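Local structure of RNA-binding protein, putative (Trypanosoma brucei, 6E4P) at residues 9-14 / 66-71. The protein probably binds mRNA, this fragment of the longer protein being an RNA recognition motif. Sequence-based numbering, arbitrary orientation.
Sequences SGLSDE and ATLFLR
Ser9 and Phe69 form an antiparallel hydrogen-bonded pair in which each residue both gives and takes a backbone bond, a compact example of how a sheet pairing ends and a solvent bridge takes over. Ser9 N reaches Phe69 O at 2.9 Å in the plane of that carbonyl, and Phe69 N returns the bond to Ser9 O. Both side chains lie on the same face of the sheet. With chi1 at 52°, the hydroxyl of Ser9 sits between its own N and carbonyl carbon, where OG stands 3.8 Å from Phe69 CB and holds a water that also donates to Phe69 O; the phenyl ring itself leans away. At Gly10 (phi 89°) the pairing gives way as the chain leaves strand 5-9 for the loop before helix 17-24. Its carbonyl oxygen lies 3.5 Å from Thr67 O, two acceptors that cannot bond directly, and a second water donates to both, 2.8 Å from each. The side chain of Leu11 then drops to the side of the sheet away from Ser9 and Phe69, beside Leu68 and pointing the same way, with CD2 packed tightly at 3.4 Å from CD1 of Leu68. Last comes Ser12, whose backbone N lies 3.7 Å from Ala66 CB, a methyl that also meets Gly10 O at 3.3 Å; Ser12 OG accepts a weak bond from Glu14 N within the loop. Strands 5-9 and 66-70 are neighbours in the antiparallel sheet, and the loop continues along the second. The chemistry thus implies a divided seam: Leu11 and Leu68 pack against Leu20 of helix 17-24, while backbone bonds and two waters hold the polar side, where Ser9 and Phe69 share the face that RNA recognition motifs generally turn to RNA, consistent with a nearest-atom distance of about 7 Å from the contact to the bound nucleic acid.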
loop_
_atom_site.group_PDB
_atom_site.type_symbol
_atom_site.label_atom_id
_atom_site.label_comp_id
_atom_site.label_asym_id
_atom_site.label_seq_id
_atom_site.Cartn_x
_atom_site.Cartn_y
_atom_site.Cartn_z
ATOM N N SER E 9 -5.480 3.917 -0.947
ATOM C CA SER E 9 -6.684 4.491 -0.363
ATOM C C SER E 9 -7.557 3.418 0.284
ATOM O O SER E 9 -7.413 2.224 0.004
ATOM C CB SER E 9 -7.477 5.257 -1.429
ATOM O OG SER E 9 -7.719 4.455 -2.575
ATOM N N GLY E 10 -8.458 3.848 1.159
ATOM C CA GLY E 10 -9.408 2.943 1.785
ATOM C C GLY E 10 -8.917 2.309 3.075
ATOM O O GLY E 10 -9.557 1.403 3.598
ATOM N N LEU E 11 -7.789 2.791 3.590
ATOM C CA LEU E 11 -7.171 2.207 4.777
ATOM C C LEU E 11 -7.987 2.423 6.041
ATOM O O LEU E 11 -8.706 3.414 6.174
ATOM C CB LEU E 11 -5.768 2.779 4.994
ATOM C CG LEU E 11 -4.708 2.478 3.937
ATOM C CD1 LEU E 11 -3.403 3.169 4.284
ATOM C CD2 LEU E 11 -4.509 0.984 3.814
ATOM N N SER E 12 -7.864 1.477 6.966
ATOM C CA SER E 12 -8.442 1.623 8.288
ATOM C C SER E 12 -7.775 2.783 9.014
ATOM O O SER E 12 -6.587 3.037 8.820
ATOM C CB SER E 12 -8.278 0.324 9.086
ATOM O OG SER E 12 -8.840 0.444 10.377
ATOM N N ASP E 13 -8.543 3.485 9.844
ATOM C CA ASP E 13 -8.006 4.549 10.694
ATOM C C ASP E 13 -6.836 4.062 11.545
ATOM O O ASP E 13 -5.941 4.833 11.896
ATOM C CB ASP E 13 -9.098 5.104 11.610
ATOM C CG ASP E 13 -10.278 5.670 10.845
ATOM O OD1 ASP E 13 -10.053 6.451 9.899
ATOM O OD2 ASP E 13 -11.430 5.332 11.195
ATOM N N GLU E 14 -6.861 2.776 11.878
ATOM C CA GLU E 14 -5.868 2.181 12.764
ATOM C C GLU E 14 -4.556 1.852 12.061
ATOM O O GLU E 14 -3.515 1.740 12.706
ATOM C CB GLU E 14 -6.435 0.913 13.403
ATOM C CG GLU E 14 -7.627 1.162 14.314
ATOM C CD GLU E 14 -7.297 2.115 15.449
ATOM O OE1 GLU E 14 -6.184 2.018 16.011
ATOM O OE2 GLU E 14 -8.152 2.966 15.774
ATOM N N ALA E 66 -10.259 -3.541 6.370
ATOM C CA ALA E 66 -10.598 -2.577 5.333
ATOM C C ALA E 66 -10.260 -3.105 3.942
ATOM O O ALA E 66 -9.403 -3.975 3.789
ATOM C CB ALA E 66 -9.875 -1.262 5.591
ATOM N N THR E 67 -10.943 -2.579 2.933
ATOM C CA THR E 67 -10.667 -2.960 1.545
ATOM C C THR E 67 -9.814 -1.836 0.950
ATOM O O THR E 67 -10.219 -0.673 0.894
ATOM C CB THR E 67 -11.936 -3.156 0.736
ATOM O OG1 THR E 67 -12.759 -4.118 1.405
ATOM C CG2 THR E 67 -11.597 -3.639 -0.670
ATOM N N LEU E 68 -8.627 -2.211 0.514
ATOM C CA LEU E 68 -7.588 -1.317 0.039
ATOM C C LEU E 68 -7.537 -1.157 -1.489
ATOM O O LEU E 68 -7.728 -2.126 -2.216
ATOM C CB LEU E 68 -6.282 -1.923 0.618
ATOM C CG LEU E 68 -4.911 -1.242 0.465
ATOM C CD1 LEU E 68 -4.006 -1.609 1.643
ATOM C CD2 LEU E 68 -4.253 -1.640 -0.857
ATOM N N PHE E 69 -7.267 0.049 -1.981
ATOM C CA PHE E 69 -7.107 0.258 -3.415
ATOM C C PHE E 69 -5.833 1.039 -3.734
ATOM O O PHE E 69 -5.373 1.868 -2.939
ATOM C CB PHE E 69 -8.323 0.952 -4.033
ATOM C CG PHE E 69 -9.537 0.077 -4.100
ATOM C CD1 PHE E 69 -9.736 -0.767 -5.178
ATOM C CD2 PHE E 69 -10.469 0.081 -3.075
ATOM C CE1 PHE E 69 -10.850 -1.583 -5.240
ATOM C CE2 PHE E 69 -11.586 -0.732 -3.132
ATOM C CZ PHE E 69 -11.777 -1.566 -4.216
ATOM N N LEU E 70 -5.259 0.750 -4.901
ATOM C CA LEU E 70 -3.977 1.320 -5.296
ATOM C C LEU E 70 -4.141 2.124 -6.569
ATOM O O LEU E 70 -4.939 1.778 -7.432
ATOM C CB LEU E 70 -2.917 0.231 -5.502
ATOM C CG LEU E 70 -2.640 -0.737 -4.348
ATOM C CD1 LEU E 70 -3.618 -1.907 -4.368
ATOM C CD2 LEU E 70 -1.212 -1.251 -4.399
ATOM N N ARG E 71 -3.383 3.202 -6.685
ATOM C CA ARG E 71 -3.506 4.044 -7.857
ATOM C C ARG E 71 -2.152 4.595 -8.278
ATOM O O ARG E 71 -1.339 4.983 -7.445
ATOM C CB ARG E 71 -4.495 5.173 -7.575
ATOM C CG ARG E 71 -4.880 5.981 -8.777
ATOM C CD ARG E 71 -5.919 7.017 -8.393
ATOM N NE ARG E 71 -6.119 7.967 -9.476
ATOM C CZ ARG E 71 -6.999 8.959 -9.453
ATOM N NH1 ARG E 71 -7.784 9.130 -8.395
ATOM N NH2 ARG E 71 -7.095 9.768 -10.499
ATOM O OXT ARG E 71 -1.850 4.661 -9.465
HETATM O O HOH W 1 -5.638 4.857 -4.288
HETATM O O HOH W 2 -12.078 0.516 2.632
#